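Local coordinates for DUF4785 domain-containing protein (Legionella pneumophila subsp. pneumophila, PDB 4KH9), which is of unknown function but binds calcium ions and consists of three domains, the central and C-terminal ones belonging to the E-set group of immunoglobulin-like folds, at residues Q207-N212 and G223-S229; S170-Y175 and F261-P266; L281-V287 and H327-F333; S267-V273 and L349-D353. All coordinates share one frame; numbering follows the deposited sequence. Where two conformers were deposited one is given.

Interaction 1 of 4, residues Q207-N212 and G223-S229; sequences QVISLN and GTATLDS
Ile209 lays CG2 against Ala225 CB at 3.7 Å, and from the other flank Leu211 brings CD2 to 3.6 Å from the same Ala225 CB. These contacts lie in a beta hairpin, strands 208-217 and 220-226, where its arms part. Asn212 and Thr224 are still a regular antiparallel hydrogen-bonded pair: Asn212 N reaches Thr224 O at 2.8 Å, and Thr224 N gives the reciprocal bond to Asn212 O. From that pair toward Gln207 the arms splay, and the CA atoms of Gln207 and Ser229 are 8.1 Å apart; the short strand axes are inclined at 132°, well off antiparallel. Side chains fill what backbone bonds no longer span. In Ile209, CG2 is anti to the backbone N while CG1 lies beside it (chi1 -63°), which sends CD1 along the gap toward Leu227 and Asp228. Methyl CD1 of Leu211 sits over Gly223, where the absence of a side chain leaves room for it.

Further out, each arm is held by a different neighbour in the sheet. Ile209 and Leu211 make backbone bonds to Leu201 and Ala199, whereas Gly223 and Ala225 bond to Ala181 and Leu179. Trp238 touches Gln207, Ile209 and Ser229 together. At the open end Gln207 NE2 donates to Ser229 OG at 3.2 Å, nearly straight (165°) and in the amide plane, while Gln207 OE1 is held by Lys205 N. At the paired end, a water donates to Asn212 OD1 at 2.8 Å and is hydrogen-bonded to Thr224 OG1 at 3.2 Å.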
loop_
_atom_site.group_PDB
_atom_site.type_symbol
_atom_site.label_atom_id
_atom_site.label_comp_id
_atom_site.label_asym_id
_atom_site.label_seq_id
_atom_site.Cartn_x
_atom_site.Cartn_y
_atom_site.Cartn_z
ATOM N N GLN A 207 -8.701 8.092 6.706
ATOM C CA GLN A 207 -8.540 9.508 6.317
ATOM C C GLN A 207 -8.158 9.579 4.813
ATOM O O GLN A 207 -7.423 8.719 4.308
ATOM C CB GLN A 207 -7.516 10.247 7.214
ATOM C CG GLN A 207 -6.055 9.768 7.134
ATOM C CD GLN A 207 -5.684 8.617 8.057
ATOM O OE1 GLN A 207 -6.293 7.550 8.098
ATOM N NE2 GLN A 207 -4.593 8.770 8.753
ATOM N N VAL A 208 -8.715 10.541 4.096
ATOM C CA VAL A 208 -8.526 10.640 2.654
ATOM C C VAL A 208 -7.780 11.918 2.275
ATOM O O VAL A 208 -8.097 13.005 2.753
ATOM C CB VAL A 208 -9.905 10.563 1.918
ATOM C CG1 VAL A 208 -9.785 10.907 0.428
ATOM C CG2 VAL A 208 -10.546 9.185 2.093
ATOM N N ILE A 209 -6.804 11.774 1.374
ATOM C CA ILE A 209 -6.100 12.909 0.787
ATOM C C ILE A 209 -6.312 12.744 -0.727
ATOM O O ILE A 209 -5.867 11.767 -1.296
ATOM C CB ILE A 209 -4.606 13.037 1.225
ATOM C CG1 ILE A 209 -4.472 13.289 2.748
ATOM C CG2 ILE A 209 -3.901 14.154 0.425
ATOM C CD1 ILE A 209 -3.066 13.085 3.325
ATOM N N SER A 210 -7.055 13.651 -1.360
ATOM C CA SER A 210 -7.302 13.602 -2.802
ATOM C C SER A 210 -6.019 13.979 -3.585
ATOM O O SER A 210 -5.183 14.714 -3.066
ATOM C CB SER A 210 -8.448 14.542 -3.167
ATOM O OG SER A 210 -9.631 14.154 -2.483
ATOM N N LEU A 211 -5.797 13.368 -4.750
ATOM C CA LEU A 211 -4.613 13.709 -5.546
ATOM C C LEU A 211 -4.975 14.717 -6.557
ATOM O O LEU A 211 -6.030 14.568 -7.173
ATOM C CB LEU A 211 -4.018 12.499 -6.291
ATOM C CG LEU A 211 -3.152 11.474 -5.654
ATOM C CD1 LEU A 211 -2.575 10.607 -6.778
ATOM C CD2 LEU A 211 -1.965 12.080 -4.913
ATOM N N ASN A 212 -4.099 15.705 -6.788
ATOM C CA ASN A 212 -4.294 16.719 -7.819
ATOM C C ASN A 212 -3.642 16.191 -9.082
ATOM O O ASN A 212 -2.424 15.942 -9.089
ATOM C CB ASN A 212 -3.703 18.037 -7.343
ATOM C CG ASN A 212 -4.320 18.520 -6.041
ATOM O OD1 ASN A 212 -3.635 18.745 -5.039
ATOM N ND2 ASN A 212 -5.631 18.639 -6.011
ATOM N N GLY A 223 -0.100 12.504 -10.542
ATOM C CA GLY A 223 -0.868 13.041 -9.434
ATOM C C GLY A 223 0.031 13.452 -8.286
ATOM O O GLY A 223 1.018 12.777 -8.016
ATOM N N THR A 224 -0.279 14.568 -7.621
ATOM C CA THR A 224 0.474 14.994 -6.445
ATOM C C THR A 224 -0.463 15.317 -5.298
ATOM O O THR A 224 -1.620 15.677 -5.525
ATOM C CB THR A 224 1.396 16.215 -6.702
ATOM O OG1 THR A 224 0.608 17.372 -6.978
ATOM C CG2 THR A 224 2.416 15.983 -7.791
ATOM N N ALA A 225 0.070 15.229 -4.074
ATOM C CA ALA A 225 -0.550 15.622 -2.818
ATOM C C ALA A 225 0.520 15.758 -1.755
ATOM O O ALA A 225 1.547 15.082 -1.829
ATOM C CB ALA A 225 -1.596 14.588 -2.389
ATOM N N THR A 226 0.255 16.575 -0.741
ATOM C CA THR A 226 1.099 16.757 0.439
ATOM C C THR A 226 0.599 15.805 1.484
ATOM O O THR A 226 -0.610 15.767 1.751
ATOM C CB THR A 226 1.066 18.238 0.928
ATOM O OG1 THR A 226 1.603 19.021 -0.112
ATOM C CG2 THR A 226 1.896 18.475 2.205
ATOM N N LEU A 227 1.512 15.066 2.106
ATOM C CA LEU A 227 1.119 14.125 3.148
ATOM C C LEU A 227 1.265 14.840 4.466
ATOM O O LEU A 227 2.373 15.203 4.873
ATOM C CB LEU A 227 1.949 12.834 3.070
ATOM C CG LEU A 227 1.711 11.978 1.825
ATOM C CD1 LEU A 227 2.892 11.101 1.565
ATOM C CD2 LEU A 227 0.456 11.105 1.952
ATOM N N ASP A 228 0.130 15.168 5.076
ATOM C CA ASP A 228 0.193 15.973 6.276
ATOM C C ASP A 228 -0.714 15.418 7.364
ATOM O O ASP A 228 -1.150 16.167 8.242
ATOM C CB ASP A 228 -0.143 17.446 5.951
ATOM C CG ASP A 228 -1.490 17.715 5.306
ATOM O OD1 ASP A 228 -2.289 16.751 5.153
ATOM O OD2 ASP A 228 -1.750 18.888 4.949
ATOM N N SER A 229 -0.973 14.099 7.332
ATOM C CA SER A 229 -1.730 13.443 8.395
ATOM C C SER A 229 -0.893 13.480 9.682
ATOM O O SER A 229 0.312 13.256 9.620
ATOM C CB SER A 229 -2.055 12.011 7.990
ATOM O OG SER A 229 -2.676 11.299 9.044
HETATM O O HOH W 1 -0.915 18.909 -4.579
#

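Interaction 2 of 4, residues S170-Y175 and F261-P266; sequences SLHYQY and FSYSIP
Ser264 OG accepts a hydrogen bond from Gln174 NE2 at 2.7 Å, the donor's partner lying 20° out of the amide plane, and has a weak second bond to Thr359 O. Gln174 NE2 in turn is also bonded to Val360 O, which makes this amide a link to strand 358-368. The side chain gets there with CG beside the backbone N (chi1 -70°) and an extended chain that slides past Pro266.

Beneath these groups the backbones run parallel. Ser262 N bonds to Leu171 O at 2.7 Å, almost straight, Tyr173 N to Ser262 O, Ser264 N to Tyr173 O and Tyr175 N to Ser264 O.

On the sheet face of Tyr173 and Tyr263, Tyr173 turns its ring edge toward the face of Phe261 in an offset edge-to-face pair, with centroids 5.5 Å apart and planes at 84°. Tyr263 lies alongside Tyr175, pointing the same way, and its OH comes to 3.4 Å from Tyr175 CD1 at that ring's edge; the hydroxyl's hydrogen bond is to Ser229 O.

Strand 172-174 is an outermost strand of its sheet and joins 251-264 in parallel, whereas 163-168, just before it, pairs with 178-186. Such a switch resembles the A to A' step of immunoglobulin-like domains, where A' runs parallel to G.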
loop_
_atom_site.group_PDB
_atom_site.type_symbol
_atom_site.label_atom_id
_atom_site.label_comp_id
_atom_site.label_asym_id
_atom_site.label_seq_id
_atom_site.Cartn_x
_atom_site.Cartn_y
_atom_site.Cartn_z
ATOM N N SER A 170 8.112 7.056 -4.249
ATOM C CA SER A 170 8.798 6.486 -3.090
ATOM C C SER A 170 7.901 5.467 -2.426
ATOM O O SER A 170 6.681 5.455 -2.661
ATOM C CB SER A 170 9.202 7.589 -2.110
ATOM O OG SER A 170 9.782 7.066 -0.929
ATOM N N LEU A 171 8.519 4.575 -1.619
ATOM C CA LEU A 171 7.823 3.531 -0.854
ATOM C C LEU A 171 7.467 4.042 0.497
ATOM O O LEU A 171 6.542 3.526 1.135
ATOM C CB LEU A 171 8.718 2.280 -0.693
ATOM C CG LEU A 171 8.999 1.408 -1.906
ATOM C CD1 LEU A 171 9.999 0.348 -1.541
ATOM C CD2 LEU A 171 7.774 0.689 -2.345
ATOM N N HIS A 172 8.250 5.030 0.968
ATOM C CA HIS A 172 8.115 5.582 2.302
ATOM C C HIS A 172 8.140 7.096 2.252
ATOM O O HIS A 172 8.971 7.691 1.568
ATOM C CB HIS A 172 9.237 5.070 3.240
ATOM C CG HIS A 172 9.642 3.645 3.035
ATOM N ND1 HIS A 172 8.956 2.602 3.639
ATOM C CD2 HIS A 172 10.680 3.136 2.326
ATOM C CE1 HIS A 172 9.553 1.489 3.235
ATOM N NE2 HIS A 172 10.614 1.759 2.459
ATOM N N TYR A 173 7.253 7.706 3.010
ATOM C CA TYR A 173 7.135 9.153 3.122
ATOM C C TYR A 173 7.023 9.568 4.574
ATOM O O TYR A 173 6.729 8.747 5.435
ATOM C CB TYR A 173 5.871 9.642 2.361
ATOM C CG TYR A 173 5.840 9.374 0.875
ATOM C CD1 TYR A 173 6.355 10.294 -0.026
ATOM C CD2 TYR A 173 5.288 8.198 0.369
ATOM C CE1 TYR A 173 6.299 10.069 -1.402
ATOM C CE2 TYR A 173 5.264 7.944 -1.001
ATOM C CZ TYR A 173 5.766 8.885 -1.879
ATOM O OH TYR A 173 5.710 8.639 -3.213
ATOM N N GLN A 174 7.196 10.855 4.839
ATOM C CA GLN A 174 7.038 11.419 6.166
ATOM C C GLN A 174 6.214 12.699 6.081
ATOM O O GLN A 174 5.953 13.206 4.984
ATOM C CB GLN A 174 8.400 11.684 6.843
ATOM C CG GLN A 174 9.127 10.407 7.231
ATOM C CD GLN A 174 10.082 10.604 8.402
ATOM O OE1 GLN A 174 11.119 11.263 8.276
ATOM N NE2 GLN A 174 9.733 10.074 9.575
ATOM N N TYR A 175 5.795 13.196 7.239
ATOM C CA TYR A 175 4.993 14.397 7.389
ATOM C C TYR A 175 5.578 15.562 6.562
ATOM O O TYR A 175 6.743 15.886 6.702
ATOM C CB TYR A 175 4.875 14.783 8.880
ATOM C CG TYR A 175 4.045 16.027 9.096
ATOM C CD1 TYR A 175 2.658 15.955 9.182
ATOM C CD2 TYR A 175 4.641 17.282 9.172
ATOM C CE1 TYR A 175 1.882 17.104 9.326
ATOM C CE2 TYR A 175 3.875 18.436 9.318
ATOM C CZ TYR A 175 2.495 18.343 9.391
ATOM O OH TYR A 175 1.730 19.479 9.540
ATOM N N PHE A 261 2.021 2.304 0.251
ATOM C CA PHE A 261 3.193 3.083 0.620
ATOM C C PHE A 261 3.156 3.261 2.126
ATOM O O PHE A 261 2.092 3.159 2.745
ATOM C CB PHE A 261 3.294 4.426 -0.143
ATOM C CG PHE A 261 2.179 5.411 0.107
ATOM C CD1 PHE A 261 1.029 5.413 -0.697
ATOM C CD2 PHE A 261 2.300 6.377 1.104
ATOM C CE1 PHE A 261 0.011 6.343 -0.488
ATOM C CE2 PHE A 261 1.294 7.324 1.302
ATOM C CZ PHE A 261 0.157 7.307 0.497
ATOM N N SER A 262 4.331 3.440 2.719
ATOM C CA SER A 262 4.465 3.619 4.170
ATOM C C SER A 262 4.560 5.095 4.497
ATOM O O SER A 262 5.133 5.864 3.726
ATOM C CB SER A 262 5.701 2.872 4.675
ATOM O OG SER A 262 5.873 3.074 6.064
ATOM N N TYR A 263 4.052 5.489 5.667
ATOM C CA TYR A 263 4.093 6.893 6.088
ATOM C C TYR A 263 4.439 7.012 7.581
ATOM O O TYR A 263 3.891 6.257 8.370
ATOM C CB TYR A 263 2.740 7.561 5.796
ATOM C CG TYR A 263 2.592 8.965 6.340
ATOM C CD1 TYR A 263 3.165 10.044 5.689
ATOM C CD2 TYR A 263 1.898 9.208 7.527
ATOM C CE1 TYR A 263 3.023 11.341 6.175
ATOM C CE2 TYR A 263 1.737 10.508 8.018
ATOM C CZ TYR A 263 2.306 11.570 7.333
ATOM O OH TYR A 263 2.195 12.850 7.794
ATOM N N SER A 264 5.285 7.994 7.976
ATOM C CA SER A 264 5.565 8.188 9.405
ATOM C C SER A 264 5.648 9.678 9.786
ATOM O O SER A 264 5.830 10.547 8.941
ATOM C CB SER A 264 6.854 7.479 9.814
ATOM O OG SER A 264 8.001 8.066 9.222
ATOM N N ILE A 265 5.531 9.944 11.070
ATOM C CA ILE A 265 5.700 11.265 11.659
ATOM C C ILE A 265 7.163 11.339 12.160
ATOM O O ILE A 265 7.605 10.401 12.822
ATOM C CB ILE A 265 4.653 11.497 12.765
ATOM C CG1 ILE A 265 3.228 11.575 12.156
ATOM C CG2 ILE A 265 4.953 12.749 13.591
ATOM C CD1 ILE A 265 2.241 10.842 12.958
ATOM N N PRO A 266 7.937 12.386 11.823
ATOM C CA PRO A 266 9.347 12.437 12.279
ATOM C C PRO A 266 9.411 12.789 13.771
ATOM O O PRO A 266 9.801 13.894 14.147
ATOM C CB PRO A 266 9.951 13.522 11.382
ATOM C CG PRO A 266 8.809 14.436 11.046
ATOM C CD PRO A 266 7.586 13.564 10.987
#

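Interaction 3 of 4, residues L281-V287 and H327-F333; sequences LTFVVTV and HVLQFTF
Strands 281-287 and 327-333 run antiparallel, in regular pairing from Thr282-Thr332 to Val287-His327, and Phe283 N to Phe331 O (2.8 Å, 176°) is one of seven backbone hydrogen bonds between them. On the buried face three phenylalanines cluster. Phe331 has its CG wedged between backbone N and carbonyl carbon (chi1 64°), a setting that swings the ring across to the partner strand. Phe283 CB then sits over that ring, 3.8 Å from its centroid and 22° off the normal, a CH-pi contact; the two ring planes are nearly parallel but displaced, with little stacking between them. Val285 CG2 closes on the edge of the same ring, 3.4 Å from Phe331 CE1. Phe283 meets Phe333 rim to rim, CE1 to CD2 at 3.5 Å, with planes steeply inclined.

The opposite face carries Thr282, whose CG2 packs 3.5 Å from Gln330 CG. Its OG1 makes a weak 3.4 Å bond with Thr332 OG1, while Pro280 O is the stronger partner.

Leu297, Leu301, Leu346 and Leu349 of the facing sheet receive the phenylalanines. An aromatic and aliphatic layer between two antiparallel sheets is the core of a beta sandwich, as expected for an E-set domain.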
loop_
_atom_site.group_PDB
_atom_site.type_symbol
_atom_site.label_atom_id
_atom_site.label_comp_id
_atom_site.label_asym_id
_atom_site.label_seq_id
_atom_site.Cartn_x
_atom_site.Cartn_y
_atom_site.Cartn_z
ATOM N N LEU A 281 34.445 -0.977 20.685
ATOM C CA LEU A 281 34.003 0.005 19.684
ATOM C C LEU A 281 32.645 0.549 20.069
ATOM O O LEU A 281 31.627 -0.111 19.858
ATOM C CB LEU A 281 33.971 -0.636 18.292
ATOM C CG LEU A 281 34.062 0.275 17.074
ATOM C CD1 LEU A 281 35.038 1.455 17.274
ATOM C CD2 LEU A 281 34.440 -0.525 15.854
ATOM N N THR A 282 32.635 1.749 20.675
ATOM C CA THR A 282 31.418 2.360 21.186
ATOM C C THR A 282 31.217 3.723 20.550
ATOM O O THR A 282 32.160 4.517 20.428
ATOM C CB THR A 282 31.472 2.435 22.723
ATOM O OG1 THR A 282 31.709 1.132 23.240
ATOM C CG2 THR A 282 30.189 2.931 23.332
ATOM N N PHE A 283 29.966 3.982 20.145
ATOM C CA PHE A 283 29.567 5.232 19.511
ATOM C C PHE A 283 28.472 5.877 20.303
ATOM O O PHE A 283 27.734 5.183 21.000
ATOM C CB PHE A 283 29.104 5.000 18.059
ATOM C CG PHE A 283 30.125 4.334 17.178
ATOM C CD1 PHE A 283 30.232 2.945 17.134
ATOM C CD2 PHE A 283 31.016 5.090 16.424
ATOM C CE1 PHE A 283 31.224 2.330 16.375
ATOM C CE2 PHE A 283 32.000 4.470 15.649
ATOM C CZ PHE A 283 32.093 3.094 15.632
ATOM N N VAL A 284 28.372 7.205 20.207
ATOM C CA VAL A 284 27.337 7.992 20.870
ATOM C C VAL A 284 26.646 8.872 19.818
ATOM O O VAL A 284 27.312 9.496 18.995
ATOM C CB VAL A 284 27.816 8.820 22.099
ATOM C CG1 VAL A 284 28.050 7.931 23.316
ATOM C CG2 VAL A 284 29.046 9.667 21.796
ATOM N N VAL A 285 25.320 8.896 19.833
ATOM C CA VAL A 285 24.535 9.690 18.880
ATOM C C VAL A 285 23.604 10.599 19.653
ATOM O O VAL A 285 22.905 10.122 20.552
ATOM C CB VAL A 285 23.729 8.824 17.861
ATOM C CG1 VAL A 285 23.231 9.662 16.674
ATOM C CG2 VAL A 285 24.536 7.649 17.352
ATOM N N THR A 286 23.525 11.882 19.259
ATOM C CA THR A 286 22.574 12.826 19.852
ATOM C C THR A 286 21.218 12.618 19.137
ATOM O O THR A 286 21.178 12.404 17.919
ATOM C CB THR A 286 23.112 14.270 19.767
ATOM O OG1 THR A 286 24.259 14.393 20.603
ATOM C CG2 THR A 286 22.087 15.312 20.169
ATOM N N VAL A 287 20.122 12.653 19.902
ATOM C CA VAL A 287 18.760 12.450 19.401
ATOM C C VAL A 287 17.855 13.573 19.929
ATOM O O VAL A 287 17.876 13.865 21.115
ATOM C CB VAL A 287 18.195 11.041 19.800
ATOM C CG1 VAL A 287 16.867 10.743 19.115
ATOM C CG2 VAL A 287 19.191 9.913 19.548
ATOM N N HIS A 327 18.776 13.852 23.791
ATOM C CA HIS A 327 19.360 12.680 24.445
ATOM C C HIS A 327 20.622 12.196 23.727
ATOM O O HIS A 327 20.828 12.522 22.557
ATOM C CB HIS A 327 18.360 11.513 24.488
ATOM C CG HIS A 327 17.048 11.809 25.138
ATOM N ND1 HIS A 327 16.851 11.585 26.480
ATOM C CD2 HIS A 327 15.889 12.240 24.589
ATOM C CE1 HIS A 327 15.591 11.919 26.715
ATOM N NE2 HIS A 327 14.980 12.332 25.608
ATOM N N VAL A 328 21.455 11.428 24.433
ATOM C CA VAL A 328 22.655 10.828 23.865
ATOM C C VAL A 328 22.471 9.304 23.975
ATOM O O VAL A 328 22.285 8.776 25.083
ATOM C CB VAL A 328 23.985 11.337 24.497
ATOM C CG1 VAL A 328 25.191 10.683 23.834
ATOM C CG2 VAL A 328 24.099 12.862 24.410
ATOM N N LEU A 329 22.435 8.623 22.829
ATOM C CA LEU A 329 22.277 7.171 22.777
ATOM C C LEU A 329 23.612 6.542 22.457
ATOM O O LEU A 329 24.365 7.075 21.651
ATOM C CB LEU A 329 21.213 6.743 21.761
ATOM C CG LEU A 329 19.804 6.535 22.296
ATOM C CD1 LEU A 329 19.221 7.821 22.923
ATOM C CD2 LEU A 329 18.903 6.087 21.186
ATOM N N GLN A 330 23.904 5.434 23.107
ATOM C CA GLN A 330 25.158 4.734 22.973
ATOM C C GLN A 330 24.959 3.349 22.360
ATOM O O GLN A 330 24.024 2.658 22.719
ATOM C CB GLN A 330 25.765 4.610 24.384
ATOM C CG GLN A 330 27.254 4.412 24.399
ATOM C CD GLN A 330 27.741 4.116 25.789
ATOM O OE1 GLN A 330 28.056 2.970 26.117
ATOM N NE2 GLN A 330 27.748 5.125 26.659
ATOM N N PHE A 331 25.831 2.942 21.439
ATOM C CA PHE A 331 25.775 1.608 20.846
ATOM C C PHE A 331 27.193 1.123 20.667
ATOM O O PHE A 331 28.099 1.940 20.502
ATOM C CB PHE A 331 24.955 1.543 19.540
ATOM C CG PHE A 331 25.462 2.330 18.363
ATOM C CD1 PHE A 331 25.109 3.666 18.193
ATOM C CD2 PHE A 331 26.268 1.729 17.400
ATOM C CE1 PHE A 331 25.565 4.391 17.089
ATOM C CE2 PHE A 331 26.741 2.461 16.308
ATOM C CZ PHE A 331 26.365 3.779 16.145
ATOM N N THR A 332 27.385 -0.201 20.758
ATOM C CA THR A 332 28.690 -0.849 20.744
ATOM C C THR A 332 28.759 -2.019 19.774
ATOM O O THR A 332 27.769 -2.717 19.578
ATOM C CB THR A 332 28.983 -1.393 22.180
ATOM O OG1 THR A 332 28.710 -0.401 23.159
ATOM C CG2 THR A 332 30.414 -1.898 22.359
ATOM N N PHE A 333 29.956 -2.271 19.240
ATOM C CA PHE A 333 30.266 -3.427 18.402
ATOM C C PHE A 333 31.366 -4.252 19.068
ATOM O O PHE A 333 32.147 -3.712 19.863
ATOM C CB PHE A 333 30.673 -3.023 16.974
ATOM C CG PHE A 333 29.626 -2.232 16.232
ATOM C CD1 PHE A 333 28.502 -2.856 15.702
ATOM C CD2 PHE A 333 29.775 -0.864 16.035
ATOM C CE1 PHE A 333 27.555 -2.124 14.982
ATOM C CE2 PHE A 333 28.822 -0.143 15.321
ATOM C CZ PHE A 333 27.705 -0.771 14.826
#

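Interaction 4 of 4, residues S267-V273 and L349-D353; sequences SASLMNV and LRLID
Asp353 carries its CG trans to the backbone N (chi1 178°) and Ser267 holds OG between N and carbonyl carbon (chi1 46°), and the two torsions bring serine hydroxyl and carboxylate together. OG donates to Asp353 OD2 at 2.7 Å, arriving on the anti side and 27° out of the carboxylate plane. Tyr12 OH and Gln356 NE2 also bond to OD2, while Gly355 N and Ser293 OG take OD1; so many partners on a buried carboxylate would be expected to favour its ionised form.

No backbone bonds join the segments: the strand axes, nearly antiparallel, come no closer than 7.9 Å, because 268-273 and 349-353 belong to the two facing sheets of the C-terminal beta sandwich. Side chains bridge the interior. Leu351 CD2 lies 3.6 Å from Ala268 CB and 4.2 Å from Leu270 CD2, and Leu270 CD1 touches Leu349 CB at 3.8 Å. Val273 and Leu349 meet tip to tip, CG1 to CD1 at 3.8 Å.

Both Leu270 and Val273 face inward although two residues separate them. Met271 (selenomethionine, with a helical psi) and Asn272 share Thr286 as backbone partner on strand 281-289, the pattern of a classic beta bulge.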
loop_
_atom_site.group_PDB
_atom_site.type_symbol
_atom_site.label_atom_id
_atom_site.label_comp_id
_atom_site.label_asym_id
_atom_site.label_seq_id
_atom_site.Cartn_x
_atom_site.Cartn_y
_atom_site.Cartn_z
ATOM N N SER A 267 8.986 11.836 14.626
ATOM C CA SER A 267 8.858 11.964 16.095
ATOM C C SER A 267 10.200 12.143 16.800
ATOM O O SER A 267 10.226 12.545 17.963
ATOM C CB SER A 267 8.162 10.737 16.656
ATOM O OG SER A 267 8.698 9.540 16.108
ATOM N N ALA A 268 11.309 11.813 16.115
ATOM C CA ALA A 268 12.666 11.950 16.650
ATOM C C ALA A 268 13.674 11.959 15.516
ATOM O O ALA A 268 13.418 11.383 14.448
ATOM C CB ALA A 268 12.977 10.825 17.633
ATOM N N SER A 269 14.803 12.649 15.729
ATOM C CA SER A 269 15.849 12.749 14.728
ATOM C C SER A 269 17.232 12.581 15.326
ATOM O O SER A 269 17.460 12.976 16.461
ATOM C CB SER A 269 15.776 14.102 14.021
ATOM O OG SER A 269 14.567 14.224 13.290
ATOM N N LEU A 270 18.142 11.987 14.555
ATOM C CA LEU A 270 19.564 11.852 14.901
ATOM C C LEU A 270 20.282 13.128 14.453
ATOM O O LEU A 270 20.004 13.627 13.351
ATOM C CB LEU A 270 20.194 10.608 14.259
ATOM C CG LEU A 270 19.540 9.253 14.531
ATOM C CD1 LEU A 270 20.215 8.176 13.715
ATOM C CD2 LEU A 270 19.568 8.897 16.019
HETATM N N MSE A 271 21.203 13.657 15.280
HETATM C CA MSE A 271 21.886 14.915 14.943
HETATM C C MSE A 271 23.405 14.776 14.751
HETATM O O MSE A 271 23.932 15.255 13.751
HETATM C CB MSE A 271 21.618 15.961 16.030
HETATM C CG MSE A 271 20.144 16.318 16.173
HETATM SE SE MSE A 271 19.805 17.406 17.744
HETATM C CE MSE A 271 20.828 19.057 17.210
ATOM N N ASN A 272 24.110 14.187 15.712
ATOM C CA ASN A 272 25.572 14.065 15.672
ATOM C C ASN A 272 25.998 12.681 16.091
ATOM O O ASN A 272 25.428 12.159 17.038
ATOM C CB ASN A 272 26.235 15.101 16.615
ATOM C CG ASN A 272 25.948 16.552 16.314
ATOM O OD1 ASN A 272 26.698 17.222 15.580
ATOM N ND2 ASN A 272 24.906 17.094 16.943
ATOM N N VAL A 273 27.007 12.097 15.430
ATOM C CA VAL A 273 27.509 10.775 15.799
ATOM C C VAL A 273 29.031 10.895 15.976
ATOM O O VAL A 273 29.711 11.557 15.190
ATOM C CB VAL A 273 27.073 9.631 14.836
ATOM C CG1 VAL A 273 27.421 9.920 13.382
ATOM C CG2 VAL A 273 27.612 8.274 15.275
ATOM N N LEU A 349 22.577 4.452 9.911
ATOM C CA LEU A 349 22.058 4.925 11.181
ATOM C C LEU A 349 20.551 5.066 11.036
ATOM O O LEU A 349 20.082 5.959 10.327
ATOM C CB LEU A 349 22.717 6.234 11.621
ATOM C CG LEU A 349 24.202 6.172 11.944
ATOM C CD1 LEU A 349 24.737 7.552 12.159
ATOM C CD2 LEU A 349 24.471 5.292 13.158
ATOM N N ARG A 350 19.805 4.141 11.651
ATOM C CA ARG A 350 18.335 4.083 11.581
ATOM C C ARG A 350 17.706 4.237 12.971
ATOM O O ARG A 350 18.175 3.617 13.932
ATOM C CB ARG A 350 17.891 2.754 10.948
ATOM C CG ARG A 350 18.248 2.688 9.467
ATOM C CD ARG A 350 17.919 1.373 8.803
ATOM N NE ARG A 350 18.447 1.370 7.440
ATOM C CZ ARG A 350 18.629 0.281 6.704
ATOM N NH1 ARG A 350 18.324 -0.916 7.190
ATOM N NH2 ARG A 350 19.139 0.376 5.484
ATOM N N LEU A 351 16.653 5.053 13.070
ATOM C CA LEU A 351 15.964 5.236 14.332
ATOM C C LEU A 351 14.502 4.821 14.157
ATOM O O LEU A 351 13.821 5.329 13.272
ATOM C CB LEU A 351 16.108 6.687 14.839
ATOM C CG LEU A 351 15.525 6.980 16.228
ATOM C CD1 LEU A 351 16.392 6.384 17.325
ATOM C CD2 LEU A 351 15.434 8.466 16.448
ATOM N N ILE A 352 14.060 3.839 14.956
ATOM C CA ILE A 352 12.705 3.281 14.889
ATOM C C ILE A 352 11.887 3.811 16.046
ATOM O O ILE A 352 12.377 3.833 17.166
ATOM C CB ILE A 352 12.715 1.706 14.894
ATOM C CG1 ILE A 352 13.511 1.149 13.699
ATOM C CG2 ILE A 352 11.274 1.118 14.877
ATOM C CD1 ILE A 352 13.859 -0.326 13.758
ATOM N N ASP A 353 10.638 4.145 15.788
ATOM C CA ASP A 353 9.662 4.533 16.806
ATOM C C ASP A 353 8.733 3.351 16.963
ATOM O O ASP A 353 7.948 3.098 16.061
ATOM C CB ASP A 353 8.915 5.827 16.412
ATOM C CG ASP A 353 7.836 6.302 17.375
ATOM O OD1 ASP A 353 7.521 5.562 18.342
ATOM O OD2 ASP A 353 7.342 7.427 17.193
#

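In the fold
Interactions 1 and 2 lie in the central domain, their centres 12 Å apart in one mixed sheet; packing of Leu227 on Tyr173 and of Asp228 O near Tyr175 CE1 connects them. Along the chain, 207-212 and 223-229 fall between the two segments of interaction 2. Interactions 3 and 4 sit in the C-terminal domain, 11 Å apart between centres: strands 268-278 and 281-289 are sheet neighbours, and interaction 4 spans from that sheet to the facing one. Segments 261-266 and 267-273 adjoin in sequence, taking the chain from one domain to the next, with centres of interactions 2 and 4 about 15 Å apart. Interactions 1 and 3, whose centres are about 37 Å apart, mark the elongated arrangement.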